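Local coordinates for beta-ketoacyl-[acyl-carrier-protein] synthase FabY (Pseudomonas aeruginosa, PDB 4CW4) that condenses acetyl-CoA with malonyl-[acyl carrier protein] to form the acetoacetyl-ACP primer that initiates bacterial fatty acid synthesis, at residues 8-19 with 365-376; 483-494 with 530-538. One frame throughout, in Å; residues are numbered along the deposited sequence.

Contact 1: residues 8-19 with 365-376; sequences RLPVIVGFGGYN and ESSQYVVLMDDE
Strands 10-19 and 366-374 form an antiparallel pair in a central sheet of the thiolase-like ketosynthase fold, with a classic beta bulge where Val13 and Gly14 both face Val371, shifting the register by one. Val13 N gives its hydrogen to Val371 O at 2.8 Å, and Gly14 O takes that of Val371 N at 2.9 Å from well above the carbonyl plane. Val13 CG2 is flanked by its own backbone N and carbonyl carbon (chi1 -55°) and meets Val371 CG1 at 3.7 Å. The extended Met373 chain passes across both Val13 methyls. Ile12 and Leu372 point the same way, flank against flank, with CG1 of Ile12 3.7 Å from CD2 of Leu372.

At one end, Asp375 OD1 receives the Leu9 N-H at 2.9 Å from above the carboxylate plane. Arg8 lies along Asp374, with Arg8 CD 3.4 Å from Asp374 CB. The salt bridge from Arg8 NE to Asp374 OD1 is long, 3.9 Å. That oxygen lies well out of the guanidinium plane, so no N-H points at it and only charge acts. A water in the guanidinium plane joins Arg8 NH2 to Glu376 OE1. Asp374 also pairs with Arg306, and Asp375 with Arg562.

Helix 190-204 packs on the face of Tyr18, Ser367 and Tyr369, and helix 482-496 on the other, against Ile12, Phe15 and Gln368. Strand 387-394 bonds to strand 10-19, and strand 307-314 flanks strand 366-374.

Contact 2: residues 483-494 with 530-538; sequences SADQLISALGTF and LEVCFINSK
Asn536 O accepts the side-chain N-H of Gln486 NE2 at 2.9 Å. The bond is nearly straight, at 164°. The oxygen lies in the Gln486 amide plane, while the donor is tilted 22° from the carbonyl plane. Gln486 OE1 takes a hydrogen from a water oxygen at 2.9 Å. With NE2 and OE1 both bonded, the amide's rotation is probably set. The Gln486 and Ile535 chains overlap, each heading for the opposite segment, with Gln486 CB 3.8 Å from Ile535 CG2.

Here helix 482-496 lies antiparallel over strand 532-539, part of the C-terminal half of the ketosynthase fold. Ser537 is close to the predicted active-site His439 and the inferred active-site Cys286. Ile535 sends CD1 to the helix backbone, 3.9 Å from Leu487 CA. Cys533 SG stands anti to its own N (chi1 -175°) and touches Ala490 CB at 3.8 Å.

At the far end the Phe494 ring turns an edge to the strand. Phe494 CD1 is 3.5 Å from Leu530 O, and Cys533 N also lies near the ring plane. Ala490 O lies over one face of the ring, offset toward its rim. Thr493 CG2 meets Leu530 CD1 at 3.8 Å, while Thr493 OG1 bonds Ile498 O.

How the contacts relate
Near the N terminus, strand 10-19 pairs with strand 366-374. This pairing, contact 1, closes a loop of 345 residues that includes the inferred active-site Cys286. The chain then passes the predicted active-site His439 and His477 before contact 2 joins helix 482-496 to strand 532-539 across 35 residues. The two contacts follow in series; neither nests in nor crosses the other. In space their centres are about 12 Å apart, and helix 482-496 lies between the two strand layers. Asp485 OD1 probably accepts hydrogen bonds from Ser366 OG at 2.7 Å and Asn19 ND2 at 3.0 Å. Gln368 CB packs on Ala484 CB. The same helix thus ties the N- and C-terminal halves of the ketosynthase together.

Contact 1: residues 8-19 with 365-376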
# COMPACT_ATOMS: atom_id res chain seq x y z
N ARG A 8 -9.39 -18.86 18.21
CA ARG A 8 -9.67 -19.50 16.94
C ARG A 8 -8.40 -19.72 16.16
O ARG A 8 -7.53 -18.86 16.10
CB ARG A 8 -10.64 -18.63 16.13
CG ARG A 8 -12.07 -18.70 16.67
CD ARG A 8 -12.99 -17.72 16.00
NE ARG A 8 -14.34 -17.75 16.56
CZ ARG A 8 -15.26 -16.80 16.37
NH1 ARG A 8 -14.95 -15.70 15.70
NH2 ARG A 8 -16.47 -16.95 16.89
N LEU A 9 -8.31 -20.89 15.53
CA LEU A 9 -7.18 -21.29 14.68
C LEU A 9 -7.48 -20.99 13.22
O LEU A 9 -8.49 -21.43 12.72
CB LEU A 9 -6.92 -22.80 14.80
CG LEU A 9 -5.77 -23.38 13.96
CD1 LEU A 9 -4.42 -22.88 14.45
CD2 LEU A 9 -5.79 -24.91 13.95
N PRO A 10 -6.60 -20.23 12.54
CA PRO A 10 -6.84 -20.00 11.11
C PRO A 10 -6.50 -21.23 10.26
O PRO A 10 -5.35 -21.69 10.22
CB PRO A 10 -5.86 -18.86 10.78
CG PRO A 10 -5.55 -18.21 12.10
CD PRO A 10 -5.51 -19.37 13.04
N VAL A 11 -7.51 -21.76 9.57
CA VAL A 11 -7.28 -22.91 8.70
C VAL A 11 -7.48 -22.49 7.25
O VAL A 11 -8.32 -21.65 6.94
CB VAL A 11 -8.14 -24.13 9.07
CG1 VAL A 11 -7.79 -24.61 10.46
CG2 VAL A 11 -9.61 -23.85 8.98
N ILE A 12 -6.66 -23.08 6.37
CA ILE A 12 -6.71 -22.81 4.94
C ILE A 12 -7.73 -23.74 4.31
O ILE A 12 -7.51 -24.95 4.27
CB ILE A 12 -5.34 -23.01 4.27
CG1 ILE A 12 -4.26 -22.14 4.93
CG2 ILE A 12 -5.46 -22.73 2.76
CD1 ILE A 12 -2.86 -22.52 4.52
N VAL A 13 -8.86 -23.19 3.86
CA VAL A 13 -9.96 -23.99 3.33
C VAL A 13 -10.05 -23.94 1.80
O VAL A 13 -10.83 -24.67 1.19
CB VAL A 13 -11.32 -23.60 3.95
CG1 VAL A 13 -11.25 -23.69 5.48
CG2 VAL A 13 -11.77 -22.21 3.50
N GLY A 14 -9.22 -23.10 1.18
CA GLY A 14 -9.18 -23.01 -0.27
C GLY A 14 -7.96 -22.22 -0.69
O GLY A 14 -7.39 -21.50 0.12
N PHE A 15 -7.57 -22.35 -1.95
CA PHE A 15 -6.44 -21.60 -2.49
C PHE A 15 -6.48 -21.66 -3.99
O PHE A 15 -6.96 -22.65 -4.57
CB PHE A 15 -5.10 -22.11 -1.93
CG PHE A 15 -4.77 -23.53 -2.30
CD1 PHE A 15 -5.22 -24.59 -1.54
CD2 PHE A 15 -3.99 -23.81 -3.42
CE1 PHE A 15 -4.91 -25.89 -1.90
CE2 PHE A 15 -3.67 -25.09 -3.78
CZ PHE A 15 -4.15 -26.14 -3.03
N GLY A 16 -6.02 -20.60 -4.64
CA GLY A 16 -6.03 -20.59 -6.08
C GLY A 16 -5.28 -19.41 -6.63
O GLY A 16 -4.86 -18.55 -5.86
N GLY A 17 -5.14 -19.37 -7.95
CA GLY A 17 -4.41 -18.29 -8.58
C GLY A 17 -3.62 -18.78 -9.77
O GLY A 17 -3.79 -19.91 -10.21
N TYR A 18 -2.75 -17.91 -10.28
CA TYR A 18 -2.01 -18.13 -11.52
C TYR A 18 -0.63 -17.50 -11.44
O TYR A 18 -0.48 -16.33 -11.05
CB TYR A 18 -2.76 -17.56 -12.72
CG TYR A 18 -4.09 -18.26 -12.92
CD1 TYR A 18 -4.16 -19.45 -13.65
CD2 TYR A 18 -5.26 -17.76 -12.36
CE1 TYR A 18 -5.36 -20.12 -13.81
CE2 TYR A 18 -6.45 -18.45 -12.49
CZ TYR A 18 -6.49 -19.61 -13.23
OH TYR A 18 -7.68 -20.30 -13.39
N ASN A 19 0.36 -18.30 -11.82
CA ASN A 19 1.71 -17.81 -12.03
C ASN A 19 2.35 -18.58 -13.18
O ASN A 19 1.63 -19.26 -13.92
CB ASN A 19 2.53 -17.85 -10.74
CG ASN A 19 2.72 -19.25 -10.20
OD1 ASN A 19 2.65 -20.24 -10.92
ND2 ASN A 19 3.06 -19.32 -8.92
N GLU A 365 5.20 -12.21 -12.82
CA GLU A 365 3.81 -11.87 -12.51
C GLU A 365 3.11 -13.05 -11.85
O GLU A 365 3.30 -14.20 -12.21
CB GLU A 365 3.07 -11.49 -13.79
CG GLU A 365 2.99 -12.59 -14.84
CD GLU A 365 2.35 -12.16 -16.16
OE1 GLU A 365 2.02 -10.96 -16.34
OE2 GLU A 365 2.21 -13.03 -17.03
N SER A 366 2.26 -12.74 -10.87
CA SER A 366 1.50 -13.76 -10.16
C SER A 366 0.35 -13.13 -9.43
O SER A 366 0.48 -12.02 -8.90
CB SER A 366 2.37 -14.45 -9.13
OG SER A 366 1.66 -15.52 -8.50
N SER A 367 -0.77 -13.84 -9.39
CA SER A 367 -1.84 -13.49 -8.46
C SER A 367 -2.25 -14.77 -7.77
O SER A 367 -2.52 -15.77 -8.42
CB SER A 367 -3.04 -12.84 -9.13
OG SER A 367 -4.00 -12.48 -8.15
N GLN A 368 -2.33 -14.71 -6.44
CA GLN A 368 -2.57 -15.88 -5.60
C GLN A 368 -3.45 -15.47 -4.44
O GLN A 368 -3.25 -14.40 -3.89
CB GLN A 368 -1.25 -16.39 -5.02
CG GLN A 368 -0.19 -16.81 -6.02
CD GLN A 368 -0.40 -18.20 -6.56
OE1 GLN A 368 -1.54 -18.62 -6.79
NE2 GLN A 368 0.69 -18.92 -6.77
N TYR A 369 -4.36 -16.35 -4.05
CA TYR A 369 -5.21 -16.16 -2.87
C TYR A 369 -5.32 -17.43 -2.05
O TYR A 369 -5.38 -18.54 -2.59
CB TYR A 369 -6.62 -15.67 -3.28
CG TYR A 369 -6.53 -14.28 -3.80
CD1 TYR A 369 -6.42 -13.22 -2.92
CD2 TYR A 369 -6.48 -14.04 -5.17
CE1 TYR A 369 -6.26 -11.94 -3.39
CE2 TYR A 369 -6.32 -12.77 -5.64
CZ TYR A 369 -6.21 -11.73 -4.76
OH TYR A 369 -6.04 -10.43 -5.21
N VAL A 370 -5.37 -17.27 -0.73
CA VAL A 370 -5.81 -18.34 0.15
C VAL A 370 -7.09 -17.90 0.83
O VAL A 370 -7.31 -16.69 1.06
CB VAL A 370 -4.76 -18.73 1.22
CG1 VAL A 370 -3.50 -19.34 0.55
CG2 VAL A 370 -4.41 -17.56 2.13
N VAL A 371 -7.94 -18.87 1.13
CA VAL A 371 -9.17 -18.61 1.87
C VAL A 371 -8.99 -19.21 3.25
O VAL A 371 -8.74 -20.39 3.37
CB VAL A 371 -10.39 -19.25 1.19
CG1 VAL A 371 -11.67 -18.86 1.91
CG2 VAL A 371 -10.46 -18.86 -0.27
N LEU A 372 -9.07 -18.37 4.27
CA LEU A 372 -8.95 -18.80 5.66
C LEU A 372 -10.31 -18.77 6.33
O LEU A 372 -11.14 -17.89 6.06
CB LEU A 372 -8.03 -17.86 6.45
CG LEU A 372 -6.66 -17.58 5.84
CD1 LEU A 372 -5.87 -16.62 6.73
CD2 LEU A 372 -5.89 -18.90 5.64
N MET A 373 -10.52 -19.73 7.23
CA MET A 373 -11.65 -19.67 8.14
C MET A 373 -11.18 -19.98 9.53
O MET A 373 -10.19 -20.67 9.69
CB MET A 373 -12.72 -20.70 7.78
CG MET A 373 -13.46 -20.43 6.51
SD MET A 373 -14.71 -21.69 6.20
CE MET A 373 -15.43 -20.99 4.71
N ASP A 374 -11.89 -19.49 10.54
CA ASP A 374 -11.67 -20.02 11.87
C ASP A 374 -12.07 -21.49 11.94
O ASP A 374 -12.90 -21.97 11.17
CB ASP A 374 -12.40 -19.20 12.94
CG ASP A 374 -13.90 -19.34 12.88
OD1 ASP A 374 -14.45 -20.28 13.53
OD2 ASP A 374 -14.52 -18.51 12.21
N ASP A 375 -11.47 -22.20 12.88
CA ASP A 375 -11.68 -23.63 12.99
C ASP A 375 -13.11 -24.04 13.26
O ASP A 375 -13.57 -25.07 12.79
CB ASP A 375 -10.76 -24.23 14.07
CG ASP A 375 -10.98 -23.65 15.45
OD1 ASP A 375 -10.78 -22.44 15.64
OD2 ASP A 375 -11.27 -24.42 16.39
N GLU A 376 -13.83 -23.24 14.03
CA GLU A 376 -15.20 -23.58 14.37
C GLU A 376 -16.10 -23.49 13.15
O GLU A 376 -16.92 -24.38 12.90
CB GLU A 376 -15.68 -22.66 15.49
CG GLU A 376 -17.04 -22.98 16.04
CD GLU A 376 -17.35 -22.14 17.25
OE1 GLU A 376 -17.70 -20.96 17.09
OE2 GLU A 376 -17.22 -22.67 18.38
O HOH W 1 -17.71 -18.93 18.70

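Contact 2: residues 483-494 with 530-538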
# COMPACT_ATOMS: atom_id res chain seq x y z
N SER A 483 5.63 -14.27 -1.56
CA SER A 483 5.47 -15.20 -0.46
C SER A 483 4.16 -15.97 -0.52
O SER A 483 4.03 -16.97 0.17
CB SER A 483 5.70 -14.52 0.90
OG SER A 483 4.91 -13.35 1.07
N ALA A 484 3.22 -15.55 -1.36
CA ALA A 484 2.06 -16.38 -1.67
C ALA A 484 2.47 -17.55 -2.60
O ALA A 484 2.02 -18.66 -2.42
CB ALA A 484 0.93 -15.56 -2.30
N ASP A 485 3.30 -17.28 -3.59
CA ASP A 485 3.86 -18.37 -4.41
C ASP A 485 4.53 -19.41 -3.50
O ASP A 485 4.42 -20.62 -3.72
CB ASP A 485 4.90 -17.85 -5.42
CG ASP A 485 4.31 -16.99 -6.52
OD1 ASP A 485 3.11 -17.13 -6.86
OD2 ASP A 485 5.10 -16.18 -7.08
N GLN A 486 5.27 -18.93 -2.50
CA GLN A 486 5.91 -19.83 -1.52
C GLN A 486 4.89 -20.65 -0.74
O GLN A 486 4.99 -21.88 -0.65
CB GLN A 486 6.81 -19.05 -0.56
CG GLN A 486 8.01 -18.36 -1.20
CD GLN A 486 8.71 -17.43 -0.20
OE1 GLN A 486 8.21 -16.36 0.14
NE2 GLN A 486 9.84 -17.84 0.27
N LEU A 487 3.92 -19.98 -0.13
CA LEU A 487 2.91 -20.65 0.69
C LEU A 487 2.17 -21.70 -0.12
O LEU A 487 2.00 -22.82 0.32
CB LEU A 487 1.91 -19.62 1.27
CG LEU A 487 0.74 -20.25 2.07
CD1 LEU A 487 1.26 -21.18 3.13
CD2 LEU A 487 -0.18 -19.19 2.69
N ILE A 488 1.77 -21.37 -1.33
CA ILE A 488 0.97 -22.31 -2.09
C ILE A 488 1.80 -23.52 -2.49
O ILE A 488 1.31 -24.65 -2.43
CB ILE A 488 0.27 -21.60 -3.25
CG1 ILE A 488 -0.93 -20.82 -2.69
CG2 ILE A 488 -0.18 -22.60 -4.31
CD1 ILE A 488 -1.61 -19.97 -3.68
N SER A 489 3.05 -23.31 -2.86
CA SER A 489 3.93 -24.44 -3.12
C SER A 489 4.07 -25.33 -1.89
O SER A 489 4.03 -26.56 -1.99
CB SER A 489 5.30 -23.98 -3.59
OG SER A 489 6.13 -25.11 -3.75
N ALA A 490 4.20 -24.70 -0.72
CA ALA A 490 4.32 -25.46 0.52
C ALA A 490 3.15 -26.43 0.69
O ALA A 490 3.31 -27.56 1.17
CB ALA A 490 4.40 -24.53 1.72
N LEU A 491 1.96 -25.99 0.30
CA LEU A 491 0.78 -26.81 0.48
C LEU A 491 0.87 -28.06 -0.37
O LEU A 491 0.34 -29.11 -0.02
CB LEU A 491 -0.48 -26.03 0.13
CG LEU A 491 -0.70 -24.72 0.91
CD1 LEU A 491 -2.06 -24.13 0.57
CD2 LEU A 491 -0.56 -24.97 2.43
N GLY A 492 1.52 -27.92 -1.51
CA GLY A 492 1.76 -29.04 -2.40
C GLY A 492 2.70 -30.07 -1.79
O GLY A 492 2.50 -31.28 -1.95
N THR A 493 3.74 -29.60 -1.11
CA THR A 493 4.62 -30.52 -0.38
C THR A 493 3.83 -31.33 0.66
O THR A 493 4.03 -32.53 0.80
CB THR A 493 5.81 -29.79 0.24
OG1 THR A 493 6.65 -29.32 -0.81
CG2 THR A 493 6.63 -30.69 1.20
N PHE A 494 2.94 -30.67 1.40
CA PHE A 494 2.10 -31.39 2.34
C PHE A 494 1.24 -32.45 1.62
O PHE A 494 1.09 -33.57 2.12
CB PHE A 494 1.17 -30.43 3.11
CG PHE A 494 1.87 -29.51 4.07
CD1 PHE A 494 3.00 -29.90 4.75
CD2 PHE A 494 1.37 -28.23 4.28
CE1 PHE A 494 3.63 -29.03 5.62
CE2 PHE A 494 1.98 -27.38 5.14
CZ PHE A 494 3.12 -27.78 5.82
N LEU A 530 6.74 -34.15 6.12
CA LEU A 530 6.97 -32.81 6.61
C LEU A 530 5.65 -32.25 7.14
O LEU A 530 4.61 -32.40 6.50
CB LEU A 530 7.55 -31.94 5.50
CG LEU A 530 8.97 -32.31 5.08
CD1 LEU A 530 9.29 -31.74 3.71
CD2 LEU A 530 9.96 -31.84 6.12
N GLU A 531 5.70 -31.64 8.32
CA GLU A 531 4.50 -31.20 9.04
C GLU A 531 4.42 -29.70 9.22
O GLU A 531 3.36 -29.18 9.50
CB GLU A 531 4.42 -31.85 10.43
CG GLU A 531 4.53 -33.38 10.45
CD GLU A 531 3.31 -34.10 9.90
OE1 GLU A 531 2.42 -33.47 9.29
OE2 GLU A 531 3.26 -35.34 10.06
N VAL A 532 5.56 -29.02 9.07
CA VAL A 532 5.63 -27.59 9.31
C VAL A 532 6.50 -26.94 8.25
O VAL A 532 7.57 -27.44 7.95
CB VAL A 532 6.25 -27.30 10.67
CG1 VAL A 532 6.45 -25.77 10.90
CG2 VAL A 532 5.41 -27.91 11.77
N CYS A 533 6.02 -25.82 7.69
CA CYS A 533 6.84 -25.03 6.78
C CYS A 533 7.02 -23.61 7.31
O CYS A 533 6.05 -22.97 7.76
CB CYS A 533 6.20 -24.93 5.40
SG CYS A 533 7.25 -24.06 4.20
N PHE A 534 8.26 -23.14 7.25
CA PHE A 534 8.59 -21.75 7.52
C PHE A 534 8.75 -21.03 6.19
O PHE A 534 9.66 -21.35 5.40
CB PHE A 534 9.87 -21.69 8.33
CG PHE A 534 9.77 -22.42 9.64
CD1 PHE A 534 9.06 -21.88 10.68
CD2 PHE A 534 10.35 -23.66 9.80
CE1 PHE A 534 8.95 -22.53 11.88
CE2 PHE A 534 10.23 -24.33 10.99
CZ PHE A 534 9.53 -23.77 12.04
N ILE A 535 7.86 -20.07 5.94
CA ILE A 535 7.91 -19.24 4.75
C ILE A 535 8.76 -18.00 5.07
O ILE A 535 8.42 -17.26 6.00
CB ILE A 535 6.51 -18.76 4.33
CG1 ILE A 535 5.50 -19.92 4.22
CG2 ILE A 535 6.58 -17.99 3.03
CD1 ILE A 535 5.83 -20.97 3.24
N ASN A 536 9.84 -17.79 4.33
CA ASN A 536 10.73 -16.68 4.60
C ASN A 536 10.76 -15.66 3.47
O ASN A 536 10.81 -16.01 2.29
CB ASN A 536 12.16 -17.17 4.87
CG ASN A 536 12.98 -16.13 5.61
OD1 ASN A 536 12.47 -15.45 6.52
ND2 ASN A 536 14.22 -15.93 5.18
N SER A 537 10.70 -14.39 3.84
CA SER A 537 10.60 -13.33 2.83
C SER A 537 11.19 -12.01 3.30
O SER A 537 11.29 -11.70 4.50
CB SER A 537 9.14 -13.11 2.44
OG SER A 537 8.99 -12.31 1.29
N LYS A 538 11.58 -11.20 2.33
CA LYS A 538 12.20 -9.93 2.66
C LYS A 538 12.10 -9.08 1.44
O LYS A 538 11.77 -9.54 0.33
CB LYS A 538 13.69 -10.09 3.00
CG LYS A 538 14.11 -11.47 3.48
CD LYS A 538 15.53 -11.77 3.15
CE LYS A 538 16.49 -10.92 3.92
NZ LYS A 538 17.62 -11.74 4.43
O HOH W 2 9.75 -14.07 -0.66